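Local coordinates for capsid protein (Bocavirus gorilla/GBoV1/2009, PDB 7LNK) that builds the T=1 icosahedral shell of a gorilla bocavirus, sixty copies of the protein assembling into the capsid, at residues A[240-245]-A[251-256]; A[161-166]-A[182-187]. All coordinates share one frame; numbering follows the deposited sequence.

Overall arrangement
The two interactions lie in separate territories of one capsid subunit, their centres about 60 Å apart and their nearest atoms about 44 Å apart, and they share no secondary structure. Interaction 1 is a two-stranded hairpin far out from the chain centre, only partly buried, held by backbone hydrogen bonds and fringed with polar side chains that also reach a second subunit. Interaction 2, nearer the middle, is small and buried; no hydrogen bond crosses it, and one isoleucine meets the end of a short helix through methyl groups. Interaction 1 meets a second subunit through salt bridges, hydrogen bonds and packing, interaction 2 a third and a fourth through packing and a hydrogen bond.

Interaction 1 (A[240-245]-A[251-256]); sequences VQYIRQ and ASTSRI
Y242 and T253 face each other across a non-hydrogen-bonded pair of an antiparallel beta hairpin, strands 240-243 and 252-255. The hairpin belongs to the long insertion between strands 207-223 and 415-420, consistent with the GH loop of parvovirus capsids. With its CG anti to the backbone N (chi1 173°), Y242 lays its ring against the opposite strand, and T253 OG1 sits at the ring edge, in its plane, 3.2 Å from CD1. Farther along the ring, Y242 OH comes to 3.4 Å from the methyl CB of A251. T253 serves two neighbours: while OG1 meets Y242, CG2 turns to V240, whose CG1 lies 3.5 Å away.

The other face carries Q241, S254, I243 and S252. Beyond CG the Q241 chain is extended, and it crosses I256 obliquely, CB lying 3.5 Å from I256 CG1. Its amide NE2 gives a weak, nearly straight bond to S254 OG (3.4 Å), but its stronger partner is the carbonyl of A280 in the second subunit. R255, pointing away from the opposite strand, forms a salt bridge with E142 of the second subunit, and R244 beside the turn pairs with D320 of that subunit. Backbone bonds hold the two strands together, while several side chains, among them those of Q241, R244 and R255, also reach the neighbouring subunit. Two reciprocal pairs of backbone bonds fix the strands; in one of them, Q241 N gives its hydrogen to S254 O at 2.9 Å.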
loop_
_atom_site.group_PDB
_atom_site.type_symbol
_atom_site.label_atom_id
_atom_site.label_comp_id
_atom_site.label_asym_id
_atom_site.label_seq_id
_atom_site.Cartn_x
_atom_site.Cartn_y
_atom_site.Cartn_z
ATOM N N VAL A 240 79.873 -31.030 79.525
ATOM C CA VAL A 240 80.912 -31.248 80.516
ATOM C C VAL A 240 80.269 -31.313 81.887
ATOM O O VAL A 240 79.360 -30.542 82.207
ATOM C CB VAL A 240 81.975 -30.134 80.482
ATOM C CG1 VAL A 240 82.963 -30.312 81.594
ATOM C CG2 VAL A 240 82.678 -30.130 79.184
ATOM N N GLN A 241 80.743 -32.248 82.699
ATOM C CA GLN A 241 80.386 -32.328 84.105
ATOM C C GLN A 241 81.599 -31.992 84.956
ATOM O O GLN A 241 82.650 -32.626 84.833
ATOM C CB GLN A 241 79.835 -33.708 84.451
ATOM C CG GLN A 241 80.775 -34.835 84.146
ATOM C CD GLN A 241 80.193 -36.167 84.482
ATOM O OE1 GLN A 241 78.988 -36.299 84.660
ATOM N NE2 GLN A 241 81.037 -37.179 84.532
ATOM N N TYR A 242 81.461 -30.970 85.782
ATOM C CA TYR A 242 82.447 -30.646 86.795
ATOM C C TYR A 242 81.969 -31.170 88.137
ATOM O O TYR A 242 80.851 -30.879 88.561
ATOM C CB TYR A 242 82.674 -29.142 86.881
ATOM C CG TYR A 242 83.569 -28.738 88.021
ATOM C CD1 TYR A 242 84.938 -28.900 87.943
ATOM C CD2 TYR A 242 83.040 -28.197 89.180
ATOM C CE1 TYR A 242 85.752 -28.538 88.982
ATOM C CE2 TYR A 242 83.848 -27.835 90.223
ATOM C CZ TYR A 242 85.203 -28.006 90.118
ATOM O OH TYR A 242 86.019 -27.640 91.159
ATOM N N ILE A 243 82.814 -31.945 88.799
ATOM C CA ILE A 243 82.499 -32.502 90.104
ATOM C C ILE A 243 83.432 -31.856 91.110
ATOM O O ILE A 243 84.654 -31.967 90.987
ATOM C CB ILE A 243 82.637 -34.033 90.112
ATOM C CG1 ILE A 243 81.649 -34.641 89.122
ATOM C CG2 ILE A 243 82.336 -34.574 91.483
ATOM C CD1 ILE A 243 81.880 -36.093 88.854
ATOM N N ARG A 244 82.856 -31.168 92.089
ATOM C CA ARG A 244 83.650 -30.443 93.065
ATOM C C ARG A 244 84.408 -31.425 93.947
ATOM O O ARG A 244 84.077 -32.610 94.018
ATOM C CB ARG A 244 82.758 -29.559 93.929
ATOM C CG ARG A 244 81.997 -30.337 94.963
ATOM C CD ARG A 244 81.220 -29.446 95.892
ATOM N NE ARG A 244 80.103 -28.809 95.212
ATOM C CZ ARG A 244 79.446 -27.758 95.681
ATOM N NH1 ARG A 244 79.803 -27.213 96.834
ATOM N NH2 ARG A 244 78.432 -27.253 94.997
ATOM N N GLN A 245 85.454 -30.929 94.602
ATOM C CA GLN A 245 86.228 -31.768 95.504
ATOM C C GLN A 245 85.356 -32.328 96.617
ATOM O O GLN A 245 84.675 -31.577 97.320
ATOM C CB GLN A 245 87.386 -30.981 96.105
ATOM C CG GLN A 245 88.298 -31.823 96.959
ATOM C CD GLN A 245 89.512 -31.066 97.423
ATOM O OE1 GLN A 245 89.723 -29.917 97.041
ATOM N NE2 GLN A 245 90.329 -31.708 98.246
ATOM N N ALA A 251 88.658 -32.604 92.641
ATOM C CA ALA A 251 87.710 -32.048 91.687
ATOM C C ALA A 251 88.118 -32.412 90.267
ATOM O O ALA A 251 89.293 -32.333 89.903
ATOM C CB ALA A 251 87.626 -30.534 91.835
ATOM N N SER A 252 87.140 -32.811 89.464
ATOM C CA SER A 252 87.402 -33.281 88.115
ATOM C C SER A 252 86.487 -32.584 87.124
ATOM O O SER A 252 85.361 -32.205 87.446
ATOM C CB SER A 252 87.213 -34.792 88.001
ATOM O OG SER A 252 85.868 -35.155 88.243
ATOM N N THR A 253 86.998 -32.421 85.913
ATOM C CA THR A 253 86.247 -31.909 84.777
ATOM C C THR A 253 86.336 -32.946 83.672
ATOM O O THR A 253 87.437 -33.316 83.256
ATOM C CB THR A 253 86.805 -30.566 84.315
ATOM O OG1 THR A 253 86.681 -29.607 85.368
ATOM C CG2 THR A 253 86.069 -30.063 83.109
ATOM N N SER A 254 85.189 -33.430 83.212
ATOM C CA SER A 254 85.191 -34.505 82.238
ATOM C C SER A 254 83.946 -34.419 81.375
ATOM O O SER A 254 82.967 -33.755 81.718
ATOM C CB SER A 254 85.274 -35.874 82.914
ATOM O OG SER A 254 84.140 -36.108 83.720
ATOM N N ARG A 255 84.007 -35.101 80.242
ATOM C CA ARG A 255 82.871 -35.202 79.349
ATOM C C ARG A 255 81.861 -36.174 79.933
ATOM O O ARG A 255 82.216 -37.269 80.375
ATOM C CB ARG A 255 83.329 -35.676 77.974
ATOM C CG ARG A 255 82.274 -35.657 76.902
ATOM C CD ARG A 255 82.839 -36.215 75.624
ATOM N NE ARG A 255 83.936 -35.405 75.112
ATOM C CZ ARG A 255 83.782 -34.342 74.337
ATOM N NH1 ARG A 255 82.572 -33.961 73.970
ATOM N NH2 ARG A 255 84.836 -33.665 73.922
ATOM N N ILE A 256 80.594 -35.763 79.947
ATOM C CA ILE A 256 79.550 -36.620 80.482
ATOM C C ILE A 256 79.482 -37.902 79.666
ATOM O O ILE A 256 79.685 -37.899 78.446
ATOM C CB ILE A 256 78.211 -35.868 80.496
ATOM C CG1 ILE A 256 78.278 -34.695 81.463
ATOM C CG2 ILE A 256 77.114 -36.747 80.953
ATOM C CD1 ILE A 256 77.087 -33.794 81.411
#

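Interaction 2 (A[161-166]-A[182-187]); sequences IPILNE and KAILYQ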
loop_
_atom_site.group_PDB
_atom_site.type_symbol
_atom_site.label_atom_id
_atom_site.label_comp_id
_atom_site.label_asym_id
_atom_site.label_seq_id
_atom_site.Cartn_x
_atom_site.Cartn_y
_atom_site.Cartn_z
ATOM N N ILE A 161 26.748 -28.932 102.252
ATOM C CA ILE A 161 27.403 -28.310 103.396
ATOM C C ILE A 161 27.245 -26.801 103.247
ATOM O O ILE A 161 27.838 -26.220 102.326
ATOM C CB ILE A 161 28.879 -28.712 103.475
ATOM C CG1 ILE A 161 28.991 -30.210 103.738
ATOM C CG2 ILE A 161 29.567 -27.950 104.559
ATOM C CD1 ILE A 161 30.366 -30.760 103.553
ATOM N N PRO A 162 26.438 -26.146 104.080
ATOM C CA PRO A 162 26.236 -24.706 103.905
ATOM C C PRO A 162 27.439 -23.885 104.304
ATOM O O PRO A 162 27.619 -22.770 103.806
ATOM C CB PRO A 162 25.032 -24.427 104.805
ATOM C CG PRO A 162 25.141 -25.439 105.863
ATOM C CD PRO A 162 25.713 -26.664 105.247
ATOM N N ILE A 163 28.253 -24.387 105.228
ATOM C CA ILE A 163 29.292 -23.587 105.850
ATOM C C ILE A 163 30.323 -24.536 106.432
ATOM O O ILE A 163 30.050 -25.714 106.654
ATOM C CB ILE A 163 28.663 -22.690 106.931
ATOM C CG1 ILE A 163 29.618 -21.608 107.394
ATOM C CG2 ILE A 163 28.271 -23.529 108.119
ATOM C CD1 ILE A 163 28.898 -20.540 108.115
ATOM N N LEU A 164 31.523 -24.022 106.685
ATOM C CA LEU A 164 32.507 -24.784 107.438
ATOM C C LEU A 164 32.174 -24.624 108.913
ATOM O O LEU A 164 32.113 -23.501 109.417
ATOM C CB LEU A 164 33.919 -24.295 107.140
ATOM C CG LEU A 164 35.072 -25.203 107.567
ATOM C CD1 LEU A 164 36.247 -24.964 106.652
ATOM C CD2 LEU A 164 35.470 -25.040 109.009
ATOM N N ASN A 165 31.958 -25.740 109.607
ATOM C CA ASN A 165 31.295 -25.679 110.906
ATOM C C ASN A 165 32.167 -25.024 111.970
ATOM O O ASN A 165 31.701 -24.141 112.696
ATOM C CB ASN A 165 30.881 -27.078 111.349
ATOM C CG ASN A 165 29.952 -27.051 112.530
ATOM O OD1 ASN A 165 29.172 -26.120 112.693
ATOM N ND2 ASN A 165 30.036 -28.063 113.372
ATOM N N GLU A 166 33.426 -25.445 112.093
ATOM C CA GLU A 166 34.259 -24.933 113.176
ATOM C C GLU A 166 34.428 -23.423 113.070
ATOM O O GLU A 166 34.691 -22.744 114.069
ATOM C CB GLU A 166 35.618 -25.632 113.178
ATOM C CG GLU A 166 36.515 -25.244 114.340
ATOM C CD GLU A 166 35.976 -25.697 115.687
ATOM O OE1 GLU A 166 35.081 -26.562 115.722
ATOM O OE2 GLU A 166 36.431 -25.174 116.721
ATOM N N LYS A 182 30.336 -15.108 114.103
ATOM C CA LYS A 182 28.955 -14.687 113.907
ATOM C C LYS A 182 28.759 -14.087 112.525
ATOM O O LYS A 182 27.721 -14.301 111.895
ATOM C CB LYS A 182 28.542 -13.698 114.991
ATOM C CG LYS A 182 28.374 -14.331 116.347
ATOM C CD LYS A 182 27.742 -13.375 117.328
ATOM C CE LYS A 182 28.659 -12.215 117.611
ATOM N NZ LYS A 182 28.104 -11.329 118.660
ATOM N N ALA A 183 29.751 -13.350 112.034
ATOM C CA ALA A 183 29.657 -12.779 110.698
ATOM C C ALA A 183 29.642 -13.869 109.640
ATOM O O ALA A 183 29.090 -13.689 108.552
ATOM C CB ALA A 183 30.816 -11.816 110.461
ATOM N N ILE A 184 30.249 -15.013 109.941
ATOM C CA ILE A 184 30.261 -16.105 108.977
ATOM C C ILE A 184 28.932 -16.851 108.994
ATOM O O ILE A 184 28.504 -17.390 107.971
ATOM C CB ILE A 184 31.466 -17.025 109.235
ATOM C CG1 ILE A 184 32.754 -16.258 108.980
ATOM C CG2 ILE A 184 31.473 -18.195 108.297
ATOM C CD1 ILE A 184 33.987 -16.997 109.400
ATOM N N LEU A 185 28.240 -16.883 110.139
ATOM C CA LEU A 185 26.863 -17.374 110.117
ATOM C C LEU A 185 25.903 -16.363 109.525
ATOM O O LEU A 185 25.028 -16.734 108.737
ATOM C CB LEU A 185 26.355 -17.772 111.496
ATOM C CG LEU A 185 26.763 -19.082 112.127
ATOM C CD1 LEU A 185 26.140 -19.133 113.476
ATOM C CD2 LEU A 185 26.203 -20.186 111.271
ATOM N N TYR A 186 26.013 -15.093 109.918
ATOM C CA TYR A 186 25.054 -14.106 109.439
ATOM C C TYR A 186 24.921 -14.165 107.931
ATOM O O TYR A 186 23.838 -13.940 107.388
ATOM C CB TYR A 186 25.431 -12.699 109.885
ATOM C CG TYR A 186 25.308 -12.475 111.363
ATOM C CD1 TYR A 186 24.297 -13.075 112.084
ATOM C CD2 TYR A 186 26.154 -11.608 112.023
ATOM C CE1 TYR A 186 24.168 -12.865 113.426
ATOM C CE2 TYR A 186 26.027 -11.388 113.368
ATOM C CZ TYR A 186 25.028 -12.019 114.063
ATOM O OH TYR A 186 24.889 -11.805 115.410
ATOM N N GLN A 187 25.999 -14.471 107.231
ATOM C CA GLN A 187 25.843 -14.989 105.883
ATOM C C GLN A 187 26.275 -16.450 105.821
ATOM O O GLN A 187 27.435 -16.798 105.642
ATOM C CB GLN A 187 26.644 -14.111 104.938
ATOM C CG GLN A 187 28.043 -13.879 105.476
ATOM C CD GLN A 187 28.897 -13.051 104.578
ATOM O OE1 GLN A 187 28.413 -12.440 103.635
ATOM N NE2 GLN A 187 30.172 -12.964 104.903
#
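The bond from Y186 N to K182 O, 2.7 Å long, belongs to the last turn of helix 179-186, the turn that carries I184 and L185, which meet I163 from the segment leading into helix 165-168. The helix ends there: Q187 is the first residue to leave helical geometry, and its N reaches A183 O only weakly.

This is a small example of a single side chain docking on a helix end. I163 points toward the helix, and because CG1 is anti to the backbone N (chi1 -167°) and the chain stays extended, CD1 leads. That methyl rests 3.5 Å from I184 CG2, the two isoleucines crossing at a slant, and I163 CG1 follows at 4.0 Å from the same I184 CG2. L185 starts off in another direction, yet its CD2 swings back to 4.2 Å from I163 CD1. The same terminal methyl also lies beside the carbonyl oxygen of I184.

Within the chain, A168 and M188 pack on I163 as well, and R56 of strand 55-60 touches it. On the helix, L185 offers its backbone oxygen to R460 of the third subunit, while its side chain meets I472 of the fourth. No hydrogen bond joins the two segments, so the segments meet through apolar contact, centred on one methyl group, whereas a polar link from this helix end to a neighbour, from R460 of the third subunit, uses the main-chain carbonyl of L185.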